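Local coordinates for actibind (Aspergillus niger, PDB 3D3Z), which cleaves RNA as a secreted T2-family ribonuclease, probably with little base specificity but a preference for adenylic acid, at residues Q32-D37 / D46-H51; D42-S47 / M91-P96; K148-Y153 / L199-N204; D193-Q198 / K231-Y236. One frame throughout, in Å; residues are numbered along the deposited sequence. Where two conformers were deposited one is given.

Interaction 1 of 4, residues Q32-D37 / D46-H51; sequences QTQFWD and DSWTIH. Unlike the reference sequence in segment 46-51: Asp46 (reference Gly). With D3Z (1-(5-deoxy-beta-L-xylofuranosyl)pyrimidine-2,4(1H,3H)-dione), chain E.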
# COMPACT_ATOMS: atom_id res chain seq x y z
N GLN A 32 1.35 3.46 0.23
CA GLN A 32 0.28 2.49 0.07
C GLN A 32 -0.01 2.40 -1.44
O GLN A 32 -0.49 3.34 -2.06
CB GLN A 32 -0.98 2.85 0.84
CG GLN A 32 -1.90 1.64 1.16
CD GLN A 32 -2.60 1.02 -0.05
OE1 GLN A 32 -3.55 1.60 -0.62
NE2 GLN A 32 -2.23 -0.24 -0.38
N THR A 33 0.30 1.24 -2.00
CA THR A 33 0.26 1.06 -3.47
C THR A 33 -0.91 0.15 -3.86
O THR A 33 -1.28 -0.76 -3.11
CB THR A 33 1.58 0.51 -4.00
OG1 THR A 33 1.83 -0.76 -3.42
CG2 THR A 33 2.68 1.46 -3.62
N GLN A 34 -1.51 0.44 -5.02
CA GLN A 34 -2.67 -0.27 -5.50
C GLN A 34 -2.58 -0.67 -6.99
O GLN A 34 -1.86 -0.06 -7.77
CB GLN A 34 -3.90 0.61 -5.28
CG GLN A 34 -4.13 1.02 -3.86
CD GLN A 34 -5.37 1.86 -3.67
OE1 GLN A 34 -6.22 1.96 -4.59
NE2 GLN A 34 -5.55 2.37 -2.45
N PHE A 35 -3.35 -1.68 -7.38
CA PHE A 35 -3.45 -2.12 -8.76
C PHE A 35 -4.86 -1.99 -9.32
O PHE A 35 -5.79 -2.17 -8.59
CB PHE A 35 -3.22 -3.62 -8.82
CG PHE A 35 -1.79 -4.00 -8.78
CD1 PHE A 35 -0.88 -3.37 -9.59
CD2 PHE A 35 -1.37 -5.06 -7.98
CE1 PHE A 35 0.41 -3.77 -9.60
CE2 PHE A 35 -0.05 -5.44 -7.99
CZ PHE A 35 0.83 -4.80 -8.80
N TRP A 36 -4.94 -1.73 -10.62
CA TRP A 36 -6.14 -1.95 -11.43
C TRP A 36 -5.82 -3.10 -12.44
O TRP A 36 -5.18 -2.87 -13.49
CB TRP A 36 -6.57 -0.62 -12.12
CG TRP A 36 -7.81 -0.78 -12.91
CD1 TRP A 36 -7.94 -0.85 -14.29
CD2 TRP A 36 -9.13 -0.90 -12.37
NE1 TRP A 36 -9.26 -1.04 -14.62
CE2 TRP A 36 -10.01 -1.03 -13.47
CE3 TRP A 36 -9.65 -0.88 -11.07
CZ2 TRP A 36 -11.38 -1.18 -13.30
CZ3 TRP A 36 -11.03 -1.03 -10.91
CH2 TRP A 36 -11.87 -1.17 -12.02
N ASP A 37 -6.20 -4.33 -12.10
CA ASP A 37 -5.88 -5.50 -12.89
C ASP A 37 -7.09 -5.80 -13.78
O ASP A 37 -8.15 -6.18 -13.29
CB ASP A 37 -5.57 -6.72 -11.99
CG ASP A 37 -4.24 -6.61 -11.22
OD1 ASP A 37 -3.36 -5.80 -11.59
OD2 ASP A 37 -4.08 -7.37 -10.22
N ASP A 46 -15.65 -3.13 -9.34
CA ASP A 46 -15.67 -1.72 -8.95
C ASP A 46 -14.76 -1.39 -7.76
O ASP A 46 -15.05 -0.51 -6.94
CB ASP A 46 -17.11 -1.29 -8.63
CG ASP A 46 -17.73 -2.06 -7.50
OD1 ASP A 46 -17.21 -3.13 -7.04
OD2 ASP A 46 -18.78 -1.58 -7.06
N SER A 47 -13.62 -2.06 -7.70
CA SER A 47 -12.61 -1.72 -6.73
C SER A 47 -11.25 -2.01 -7.28
O SER A 47 -11.04 -2.99 -7.97
CB SER A 47 -12.79 -2.50 -5.40
OG SER A 47 -11.80 -2.13 -4.44
N TRP A 48 -10.33 -1.15 -6.92
CA TRP A 48 -8.92 -1.42 -7.07
C TRP A 48 -8.57 -2.45 -5.99
O TRP A 48 -9.38 -2.73 -5.09
CB TRP A 48 -8.12 -0.14 -6.90
CG TRP A 48 -8.27 0.84 -8.07
CD1 TRP A 48 -9.41 1.41 -8.54
CD2 TRP A 48 -7.20 1.35 -8.87
NE1 TRP A 48 -9.11 2.24 -9.63
CE2 TRP A 48 -7.76 2.22 -9.84
CE3 TRP A 48 -5.82 1.13 -8.88
CZ2 TRP A 48 -6.99 2.86 -10.81
CZ3 TRP A 48 -5.05 1.78 -9.86
CH2 TRP A 48 -5.63 2.62 -10.79
N THR A 49 -7.36 -3.00 -6.11
CA THR A 49 -6.79 -3.98 -5.17
C THR A 49 -5.44 -3.51 -4.62
O THR A 49 -4.83 -2.56 -5.11
CB THR A 49 -6.64 -5.32 -5.86
OG1 THR A 49 -5.92 -5.18 -7.08
CG2 THR A 49 -8.02 -5.89 -6.18
N ILE A 50 -4.96 -4.20 -3.58
CA ILE A 50 -3.73 -3.91 -2.90
C ILE A 50 -2.55 -4.48 -3.66
O ILE A 50 -2.56 -5.61 -4.13
CB ILE A 50 -3.66 -4.54 -1.42
CG1 ILE A 50 -4.83 -4.00 -0.54
CG2 ILE A 50 -2.28 -4.29 -0.79
CD1 ILE A 50 -5.16 -4.81 0.77
N HIS A 51 -1.53 -3.66 -3.78
CA HIS A 51 -0.21 -4.10 -4.17
C HIS A 51 0.64 -4.29 -2.89
O HIS A 51 1.20 -5.33 -2.66
CB HIS A 51 0.42 -3.08 -5.14
CG HIS A 51 1.72 -3.53 -5.76
ND1 HIS A 51 2.32 -2.80 -6.77
CD2 HIS A 51 2.50 -4.62 -5.56
CE1 HIS A 51 3.43 -3.42 -7.15
NE2 HIS A 51 3.55 -4.54 -6.44
N1 D3Z E . 2.15 -8.94 -9.45
C2 D3Z E . 1.62 -10.05 -8.77
N3 D3Z E . 0.32 -10.07 -8.46
C4 D3Z E . -0.49 -9.06 -8.76
C5 D3Z E . 0.02 -7.97 -9.42
C6 D3Z E . 1.36 -7.92 -9.77
O2 D3Z E . 2.33 -11.03 -8.46
O4 D3Z E . -1.71 -9.07 -8.48
C1' D3Z E . 3.55 -8.88 -9.80
C2' D3Z E . 4.25 -9.78 -8.80
O2' D3Z E . 4.76 -10.95 -9.48
C3' D3Z E . 5.29 -8.92 -8.12
C4' D3Z E . 5.21 -7.54 -8.75
O3' D3Z E . 5.03 -8.81 -6.73
O4' D3Z E . 4.05 -7.54 -9.61
C5' D3Z E . 5.12 -6.48 -7.65
O HOH W 1 1.07 -0.44 -7.50
O HOH W 2 -7.30 -4.92 -9.38
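Phe35 lays its phenyl ring over the imidazole of His51 in an offset stack, the centroids 4.1 Å apart and the planes inclined by 21°, with CZ above the middle of the imidazole. CB of His51 covers the rim of the same phenyl face. Strands 29-35 and 49-56 carry the pair: Phe35 and Thr49 form an antiparallel hydrogen-bonded pair, Phe35 N to Thr49 O at 2.8 Å and Thr49 N to Phe35 O at 3.1 Å, and His51 N reaches Thr33 O at 3.0 Å. Past the strand ends, Trp36 CB stands 3.5 Å from the centroid of the six-membered ring of Trp48, a CH-pi contact over its face. The two indoles meet obliquely, their NE1 atoms bound to Pro233 O and Tyr232 OH respectively. His51 has its ring anti to its own nitrogen (chi1 -172°), which carries the imidazole against the face of Phe35. One water, 2.8 Å from His51 ND1 in the imidazole plane, donates to Gln34 O. In this T2 RNase, where His51 is a predicted active-site residue, the stack and the water together probably restrain imidazole tilt and rotation.

Interaction 2 of 4, residues D42-S47 / M91-P96; sequences DGPSDS and MKEYWP. Unlike the reference sequence in segment 42-47: Asp46 (reference Gly). With D3Z (1-(5-deoxy-beta-L-xylofuranosyl)pyrimidine-2,4(1H,3H)-dione), chain E; EDO (1,2-ethanediol), chain F.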
# COMPACT_ATOMS: atom_id res chain seq x y z
N ASP A 42 -9.07 -9.17 -11.65
CA ASP A 42 -9.19 -9.74 -10.28
C ASP A 42 -9.97 -8.71 -9.43
O ASP A 42 -10.19 -7.54 -9.90
CB ASP A 42 -7.84 -10.10 -9.69
CG ASP A 42 -6.93 -8.89 -9.56
OD1 ASP A 42 -7.43 -7.76 -9.30
OD2 ASP A 42 -5.71 -9.03 -9.79
N GLY A 43 -10.42 -9.13 -8.26
CA GLY A 43 -11.08 -8.23 -7.33
C GLY A 43 -12.46 -7.90 -7.80
O GLY A 43 -12.96 -8.49 -8.77
N PRO A 44 -13.15 -7.03 -7.03
CA PRO A 44 -14.46 -6.60 -7.49
C PRO A 44 -14.32 -5.77 -8.78
O PRO A 44 -13.30 -5.13 -9.02
CB PRO A 44 -15.01 -5.75 -6.34
CG PRO A 44 -14.07 -5.94 -5.17
CD PRO A 44 -12.77 -6.45 -5.73
N SER A 45 -15.36 -5.81 -9.60
CA SER A 45 -15.39 -5.04 -10.86
C SER A 45 -15.27 -3.54 -10.57
O SER A 45 -14.83 -2.77 -11.43
CB SER A 45 -16.69 -5.34 -11.62
OG SER A 45 -17.80 -4.71 -11.01
N ASP A 46 -15.65 -3.13 -9.34
CA ASP A 46 -15.67 -1.72 -8.95
C ASP A 46 -14.76 -1.39 -7.76
O ASP A 46 -15.05 -0.51 -6.94
CB ASP A 46 -17.11 -1.29 -8.63
CG ASP A 46 -17.73 -2.06 -7.50
OD1 ASP A 46 -17.21 -3.13 -7.04
OD2 ASP A 46 -18.78 -1.58 -7.06
N SER A 47 -13.62 -2.06 -7.70
CA SER A 47 -12.61 -1.72 -6.73
C SER A 47 -11.25 -2.01 -7.28
O SER A 47 -11.04 -2.99 -7.97
CB SER A 47 -12.79 -2.50 -5.40
OG SER A 47 -11.80 -2.13 -4.44
N MET A 91 -7.69 -10.62 2.33
CA MET A 91 -6.57 -10.59 1.43
C MET A 91 -6.75 -11.37 0.13
O MET A 91 -6.26 -10.96 -0.96
CB MET A 91 -5.30 -11.03 2.15
CG MET A 91 -4.85 -10.05 3.24
SD MET A 91 -3.56 -10.75 4.27
CE MET A 91 -2.37 -11.44 3.07
N LYS A 92 -7.41 -12.53 0.23
CA LYS A 92 -7.77 -13.27 -0.96
C LYS A 92 -8.63 -12.46 -1.95
O LYS A 92 -8.45 -12.57 -3.16
CB LYS A 92 -8.50 -14.54 -0.56
CG LYS A 92 -7.59 -15.57 0.04
CD LYS A 92 -8.40 -16.76 0.56
CE LYS A 92 -7.56 -17.84 1.28
NZ LYS A 92 -8.33 -18.70 2.27
N GLU A 93 -9.51 -11.62 -1.41
CA GLU A 93 -10.42 -10.80 -2.20
C GLU A 93 -9.76 -9.50 -2.75
O GLU A 93 -9.85 -9.22 -3.94
CB GLU A 93 -11.67 -10.48 -1.37
CG GLU A 93 -12.61 -9.49 -2.03
CD GLU A 93 -13.16 -9.95 -3.39
OE1 GLU A 93 -13.02 -11.11 -3.76
OE2 GLU A 93 -13.68 -9.11 -4.10
N TYR A 94 -9.05 -8.81 -1.86
CA TYR A 94 -8.56 -7.45 -2.10
C TYR A 94 -7.05 -7.33 -2.24
O TYR A 94 -6.61 -6.30 -2.66
CB TYR A 94 -9.11 -6.46 -1.06
CG TYR A 94 -10.61 -6.18 -1.12
CD1 TYR A 94 -11.13 -5.26 -2.01
CD2 TYR A 94 -11.49 -6.76 -0.22
CE1 TYR A 94 -12.49 -5.00 -2.05
CE2 TYR A 94 -12.84 -6.54 -0.28
CZ TYR A 94 -13.34 -5.64 -1.19
OH TYR A 94 -14.69 -5.40 -1.26
N TRP A 95 -6.31 -8.40 -1.97
CA TRP A 95 -4.87 -8.45 -2.20
C TRP A 95 -4.52 -9.68 -3.08
O TRP A 95 -3.51 -10.38 -2.89
CB TRP A 95 -4.16 -8.47 -0.88
CG TRP A 95 -2.76 -8.05 -0.92
CD1 TRP A 95 -1.91 -8.06 -1.99
CD2 TRP A 95 -1.99 -7.56 0.19
NE1 TRP A 95 -0.68 -7.60 -1.64
CE2 TRP A 95 -0.69 -7.30 -0.30
CE3 TRP A 95 -2.29 -7.35 1.56
CZ2 TRP A 95 0.33 -6.77 0.53
CZ3 TRP A 95 -1.27 -6.80 2.39
CH2 TRP A 95 0.02 -6.59 1.87
N PRO A 96 -5.29 -9.89 -4.16
CA PRO A 96 -5.01 -11.04 -4.98
C PRO A 96 -3.74 -10.91 -5.87
O PRO A 96 -3.32 -9.77 -6.24
CB PRO A 96 -6.26 -11.14 -5.85
CG PRO A 96 -6.64 -9.70 -6.12
CD PRO A 96 -6.35 -9.07 -4.75
N1 D3Z E . 2.15 -8.94 -9.45
C2 D3Z E . 1.62 -10.05 -8.77
N3 D3Z E . 0.32 -10.07 -8.46
C4 D3Z E . -0.49 -9.06 -8.76
C5 D3Z E . 0.02 -7.97 -9.42
C6 D3Z E . 1.36 -7.92 -9.77
O2 D3Z E . 2.33 -11.03 -8.46
O4 D3Z E . -1.71 -9.07 -8.48
C1' D3Z E . 3.55 -8.88 -9.80
C2' D3Z E . 4.25 -9.78 -8.80
O2' D3Z E . 4.76 -10.95 -9.48
C3' D3Z E . 5.29 -8.92 -8.12
C4' D3Z E . 5.21 -7.54 -8.75
O3' D3Z E . 5.03 -8.81 -6.73
O4' D3Z E . 4.05 -7.54 -9.61
C5' D3Z E . 5.12 -6.48 -7.65
C1 EDO F . -10.66 -13.14 -7.33
O1 EDO F . -10.07 -12.43 -8.44
C2 EDO F . -10.10 -12.56 -6.03
O2 EDO F . -10.14 -11.13 -6.01
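Pro44 rests its ring edge against two side chains at the end of helix 85-94, with CD 3.2 Å from Glu93 OE2 and CG 3.6 Å from Tyr94 CE1. Conformation explains how two neighbouring helical residues serve one proline. The Glu93 chain starts out anti to its nitrogen and then turns sharply at chi2 (60°), which brings the carboxylate back to the loop; on the way its CG passes over one face of the Tyr94 ring. Tyr94 sends its phenol out alongside it and meets Pro44 roughly at a right angle, while Ser47 OG lies at the ring edge, 3.8 Å from CE1. Asp42 takes the less usual first torsion, 61°, placing CG between its backbone nitrogen and carbonyl carbon. The flat of the carboxylate is thereby presented to Pro96, whose CG sits 3.5 Å from Asp42 CG and 3.8 Å from each of its oxygens, OD1 and OD2. Between these two pairings Gly43, at a positive phi, passes with its CA 3.7 Å from Glu93 O. An ethanediol, probably from the crystallisation liquor, bridges here: its O2 donates to Glu93 O at 2.8 Å and takes a weak bond from Gly43 N. Pro96 itself belongs to the nucleoside pocket. Lys235 gathers the loop by binding the carbonyls of Asp42, Pro44 and Ser47. The helix end, in turn, lies against strand 49-56 through Tyr94 and Ile50, against helix 134-147 through Tyr94 and Phe147, and against helix 104-116 through Trp95.

Interaction 3 of 4, residues K148-Y153 / L199-N204; sequences KTLDSY and LYYYFN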
# COMPACT_ATOMS: atom_id res chain seq x y z
N LYS A 148 -8.18 0.45 3.15
CA LYS A 148 -9.61 0.74 3.33
C LYS A 148 -9.92 2.23 3.31
O LYS A 148 -11.03 2.63 3.00
CB LYS A 148 -10.15 0.12 4.62
CG LYS A 148 -10.30 -1.38 4.53
CD LYS A 148 -10.51 -1.95 5.88
CE LYS A 148 -11.00 -3.32 5.79
NZ LYS A 148 -11.46 -3.81 7.11
N THR A 149 -8.96 3.06 3.63
CA THR A 149 -9.23 4.48 3.68
C THR A 149 -9.02 5.15 2.31
O THR A 149 -9.19 6.37 2.18
CB THR A 149 -8.35 5.20 4.73
OG1 THR A 149 -6.99 5.15 4.33
CG2 THR A 149 -8.51 4.60 6.17
N LEU A 150 -8.60 4.38 1.31
CA LEU A 150 -8.12 4.92 0.02
C LEU A 150 -8.86 4.26 -1.12
O LEU A 150 -8.26 3.54 -1.90
CB LEU A 150 -6.61 4.63 -0.11
CG LEU A 150 -5.73 5.39 0.86
CD1 LEU A 150 -4.33 4.80 0.89
CD2 LEU A 150 -5.69 6.87 0.48
N ASP A 151 -10.18 4.46 -1.15
CA ASP A 151 -11.06 3.86 -2.14
C ASP A 151 -10.98 4.70 -3.45
O ASP A 151 -11.82 5.55 -3.73
CB ASP A 151 -12.48 3.74 -1.62
CG ASP A 151 -13.43 3.08 -2.60
OD1 ASP A 151 -13.06 2.70 -3.73
OD2 ASP A 151 -14.62 2.95 -2.24
N SER A 152 -9.93 4.41 -4.20
CA SER A 152 -9.63 4.96 -5.53
C SER A 152 -10.80 4.88 -6.50
O SER A 152 -11.13 5.87 -7.15
CB SER A 152 -8.41 4.18 -6.07
OG SER A 152 -7.30 4.39 -5.23
N TYR A 153 -11.44 3.71 -6.62
CA TYR A 153 -12.56 3.58 -7.54
C TYR A 153 -13.67 4.60 -7.28
O TYR A 153 -14.16 5.23 -8.23
CB TYR A 153 -13.18 2.19 -7.52
CG TYR A 153 -14.22 2.02 -8.59
CD1 TYR A 153 -13.88 1.43 -9.80
CD2 TYR A 153 -15.55 2.49 -8.43
CE1 TYR A 153 -14.80 1.26 -10.79
CE2 TYR A 153 -16.48 2.34 -9.46
CZ TYR A 153 -16.08 1.72 -10.64
OH TYR A 153 -16.95 1.53 -11.70
N LEU A 199 -1.35 2.87 -8.61
CA LEU A 199 -1.41 4.07 -7.78
C LEU A 199 -0.48 3.90 -6.56
O LEU A 199 -0.41 2.79 -5.94
CB LEU A 199 -2.85 4.36 -7.34
CG LEU A 199 -3.94 4.67 -8.37
CD1 LEU A 199 -5.30 4.80 -7.71
CD2 LEU A 199 -3.61 5.95 -9.19
N TYR A 200 0.33 4.94 -6.28
CA TYR A 200 1.09 5.04 -5.00
C TYR A 200 0.67 6.28 -4.22
O TYR A 200 0.93 7.42 -4.63
CB TYR A 200 2.61 5.12 -5.16
CG TYR A 200 3.35 4.27 -6.16
CD1 TYR A 200 2.82 3.07 -6.71
CD2 TYR A 200 4.63 4.64 -6.55
CE1 TYR A 200 3.55 2.33 -7.61
CE2 TYR A 200 5.36 3.89 -7.46
CZ TYR A 200 4.83 2.73 -7.98
OH TYR A 200 5.60 2.00 -8.87
N TYR A 201 0.01 6.05 -3.09
CA TYR A 201 -0.33 7.12 -2.15
C TYR A 201 0.76 7.24 -1.09
O TYR A 201 1.02 6.29 -0.36
CB TYR A 201 -1.68 6.84 -1.51
CG TYR A 201 -2.90 6.79 -2.39
CD1 TYR A 201 -3.69 7.93 -2.60
CD2 TYR A 201 -3.34 5.59 -2.96
CE1 TYR A 201 -4.86 7.87 -3.34
CE2 TYR A 201 -4.48 5.55 -3.72
CZ TYR A 201 -5.21 6.70 -3.94
OH TYR A 201 -6.37 6.67 -4.66
N TYR A 202 1.40 8.42 -1.02
CA TYR A 202 2.52 8.68 -0.13
C TYR A 202 2.03 9.26 1.20
O TYR A 202 1.02 10.00 1.26
CB TYR A 202 3.55 9.63 -0.75
CG TYR A 202 4.28 9.07 -1.96
CD1 TYR A 202 5.62 8.76 -1.90
CD2 TYR A 202 3.63 8.89 -3.19
CE1 TYR A 202 6.30 8.24 -3.03
CE2 TYR A 202 4.31 8.38 -4.32
CZ TYR A 202 5.63 8.08 -4.23
OH TYR A 202 6.29 7.59 -5.34
N PHE A 203 2.74 8.88 2.25
CA PHE A 203 2.43 9.28 3.63
C PHE A 203 3.71 9.49 4.42
O PHE A 203 4.75 8.83 4.21
CB PHE A 203 1.67 8.17 4.37
CG PHE A 203 0.29 7.97 3.90
CD1 PHE A 203 -0.73 8.73 4.41
CD2 PHE A 203 0.00 6.99 2.95
CE1 PHE A 203 -2.00 8.54 4.00
CE2 PHE A 203 -1.26 6.81 2.53
CZ PHE A 203 -2.26 7.57 3.06
N ASN A 204 3.64 10.40 5.36
CA ASN A 204 4.60 10.39 6.45
C ASN A 204 3.83 9.94 7.71
O ASN A 204 2.59 9.99 7.74
CB ASN A 204 5.29 11.74 6.64
CG ASN A 204 6.09 12.23 5.39
OD1 ASN A 204 6.87 11.50 4.77
ND2 ASN A 204 5.89 13.47 5.06
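Leu150 drives its two methyl groups into a pair of aromatic rings on strand 195-206, a local example of how the alpha+beta fold of T2 ribonucleases lays helices and their connections against a central antiparallel sheet. CD2 rides over one face of Tyr201, 4.0 Å from the ring centroid and 17° off its normal, in a CH-pi contact. CD1 instead meets the edge of Phe203, 4.0 Å from CE2. The backbones stay well apart, with 8.4 Å between the CA atoms of Leu150 and Tyr201, and side chains alone bridge the gap. Three alternate residues of the strand, Leu199, Tyr201 and Phe203, point to this side, and all five touching residues are buried. Leu199 completes the packed floor, its CD1 3.6 Å from Ser152 CB.

The outer side of segment 148-153 is different. Lys148, Thr149 and Asp151 are exposed and make no contact with the strand segment; they find other partners: Lys148 a cation-pi contact with Tyr90, Thr149 OG1 a hydrogen bond to Leu146 O, and Asp151, at the centre of an inverse gamma turn, is the N-cap of helix 152-158. Its side chain caps a backbone nitrogen further on and also binds Thr154 OG1. Such division lets one short connection face both solvent and core. Within the core the single polar feature between the segments is a relay: Tyr201 OH donates to Ser152 OG, only 2.5 Å away and near the plane of the phenol ring, and the same oxygen is hydrogen-bonded to Gln34 OE1.

Interaction 4 of 4, residues D193-Q198 / K231-Y236; sequences DGALSQ and KYPPKY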
# COMPACT_ATOMS: atom_id res chain seq x y z
N ASP A 193 0.58 0.39 -21.16
CA ASP A 193 -0.02 0.28 -22.50
C ASP A 193 -1.10 1.36 -22.62
O ASP A 193 -2.21 1.07 -23.08
CB ASP A 193 -0.66 -1.13 -22.71
CG ASP A 193 0.37 -2.29 -22.71
OD1 ASP A 193 1.25 -2.23 -23.57
OD2 ASP A 193 0.31 -3.25 -21.89
N GLY A 194 -0.81 2.58 -22.17
CA GLY A 194 -1.85 3.63 -22.13
C GLY A 194 -3.08 3.41 -21.26
O GLY A 194 -4.04 4.18 -21.35
N ALA A 195 -3.07 2.40 -20.39
CA ALA A 195 -4.20 2.14 -19.49
C ALA A 195 -3.78 2.37 -18.02
O ALA A 195 -2.67 2.05 -17.59
CB ALA A 195 -4.73 0.71 -19.67
N LEU A 196 -4.71 2.95 -17.29
CA LEU A 196 -4.61 3.18 -15.86
C LEU A 196 -4.45 1.78 -15.17
O LEU A 196 -5.21 0.82 -15.44
CB LEU A 196 -5.86 4.00 -15.41
CG LEU A 196 -5.94 4.75 -14.11
CD1 LEU A 196 -4.82 5.75 -13.92
CD2 LEU A 196 -7.35 5.38 -14.00
N SER A 197 -3.42 1.70 -14.36
CA SER A 197 -2.82 0.45 -13.91
C SER A 197 -2.39 0.42 -12.42
O SER A 197 -2.61 -0.56 -11.75
CB SER A 197 -1.61 0.17 -14.76
OG SER A 197 -1.05 -1.04 -14.33
N GLN A 198 -1.71 1.47 -11.94
CA GLN A 198 -1.12 1.50 -10.59
C GLN A 198 -1.27 2.87 -9.94
O GLN A 198 -1.24 3.91 -10.65
CB GLN A 198 0.37 1.16 -10.69
CG GLN A 198 0.67 -0.29 -11.18
CD GLN A 198 2.07 -0.73 -10.92
OE1 GLN A 198 2.57 -0.58 -9.81
NE2 GLN A 198 2.75 -1.31 -11.96
N LYS A 231 -6.76 5.24 -20.96
CA LYS A 231 -7.84 4.28 -20.89
C LYS A 231 -8.00 3.77 -19.46
O LYS A 231 -7.03 3.62 -18.74
CB LYS A 231 -7.58 3.09 -21.80
CG LYS A 231 -7.24 3.48 -23.22
CD LYS A 231 -7.09 2.27 -24.12
CE LYS A 231 -5.76 1.55 -23.90
NZ LYS A 231 -5.98 0.06 -24.16
N TYR A 232 -9.25 3.55 -19.09
CA TYR A 232 -9.63 2.93 -17.82
C TYR A 232 -10.40 1.66 -18.15
O TYR A 232 -11.63 1.67 -18.26
CB TYR A 232 -10.46 3.92 -17.02
CG TYR A 232 -10.69 3.67 -15.54
CD1 TYR A 232 -10.11 2.59 -14.85
CD2 TYR A 232 -11.46 4.57 -14.81
CE1 TYR A 232 -10.34 2.42 -13.48
CE2 TYR A 232 -11.68 4.41 -13.45
CZ TYR A 232 -11.12 3.33 -12.79
OH TYR A 232 -11.38 3.20 -11.44
N PRO A 233 -9.68 0.57 -18.46
CA PRO A 233 -10.38 -0.61 -18.99
C PRO A 233 -11.33 -1.27 -17.98
O PRO A 233 -10.97 -1.37 -16.79
CB PRO A 233 -9.24 -1.53 -19.42
CG PRO A 233 -8.02 -0.69 -19.46
CD PRO A 233 -8.21 0.38 -18.46
N PRO A 234 -12.55 -1.64 -18.43
CA PRO A 234 -13.48 -2.34 -17.58
C PRO A 234 -12.96 -3.74 -17.22
O PRO A 234 -12.35 -4.39 -18.05
CB PRO A 234 -14.78 -2.41 -18.43
CG PRO A 234 -14.62 -1.38 -19.48
CD PRO A 234 -13.15 -1.38 -19.77
N LYS A 235 -13.13 -4.14 -15.96
CA LYS A 235 -12.80 -5.51 -15.55
C LYS A 235 -13.84 -6.47 -16.10
O LYS A 235 -14.99 -6.09 -16.24
CB LYS A 235 -12.68 -5.62 -14.03
CG LYS A 235 -11.58 -4.79 -13.43
CD LYS A 235 -11.45 -5.14 -11.95
CE LYS A 235 -10.23 -4.58 -11.32
NZ LYS A 235 -10.25 -4.80 -9.85
N TYR A 236 -13.42 -7.70 -16.39
CA TYR A 236 -14.33 -8.81 -16.78
C TYR A 236 -15.10 -8.39 -18.05
O TYR A 236 -16.25 -8.69 -18.20
CB TYR A 236 -15.28 -9.18 -15.61
CG TYR A 236 -14.53 -9.46 -14.29
CD1 TYR A 236 -13.67 -10.54 -14.16
CD2 TYR A 236 -14.70 -8.62 -13.17
CE1 TYR A 236 -12.95 -10.74 -12.97
CE2 TYR A 236 -14.00 -8.82 -11.98
CZ TYR A 236 -13.12 -9.87 -11.89
OH TYR A 236 -12.46 -10.12 -10.72
O HOH W 3 -4.37 -1.26 -22.75
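Lys231 crosses the end of strand 195-206 with its side chain running back along the turn at Asp193 and Gly194. At its root, CB lies 3.7 Å from Gly194 O, and CG keeps close to the same carbonyl. The chain stays extended through chi2, then bends at chi3 (-76°), so that CE comes 3.7 Å from Asp193 O. NZ at the tip does not bond that oxygen directly; it donates to a water at a rather short 2.5 Å, and that water donates to Asp193 O at 3.2 Å. The lysine thus follows two successive carbonyls, the second through solvent, on the solvent-exposed side of the contact. Next to it the backbones are tied by a single beta bridge between Ala195 and Lys231, in which the lysine uses both its polar main-chain atoms on the residues flanking the alanine. Lys231 N donates to Gly194 O at 2.9 Å and Leu196 N to Lys231 O at 2.8 Å, both bonds almost straight. A short way along, Ser197 and Gln198 both face Gly190 in a classic beta bulge in the pairing of strand 195-206 with strand 188-192. The inner side is apolar. Leu196 CD2 sits over the centre of the Tyr232 ring, 4.0 Å from its centroid, a CH-pi contact that chi1 of -162° makes possible by turning the leucine branch to the ring. The phenol beyond is hydrogen-bonded to Trp48 NE1. Ala195 CB meets Pro233 CG at 3.6 Å, while Leu196 O is buried here without a polar partner in the model.

How the interactions relate
Interaction 1 is the hub, its centre 8 Å from interaction 2, 9 Å from interaction 3 and 12 Å from interaction 4. Interactions 1 and 2 both border the bound nucleoside and share Asp46 and Ser47; Ile50 N lies 2.8 Å from Tyr94 O between them, and Asp37 OD2 is only 2.4 Å from Asp42 OD2, so a proton may be shared if that short distance is right. Interactions 3 and 4 use the same strand, 195-206, the neighbour of strand 29-35. Leu199 O is 2.8 Å from Gln34 N, and Pro233 O is 2.8 Å from Trp36 NE1. In interaction 3, Leu199 keeps its side chain about 8 Å from that of His51, while interaction 4 lies away from the pocket.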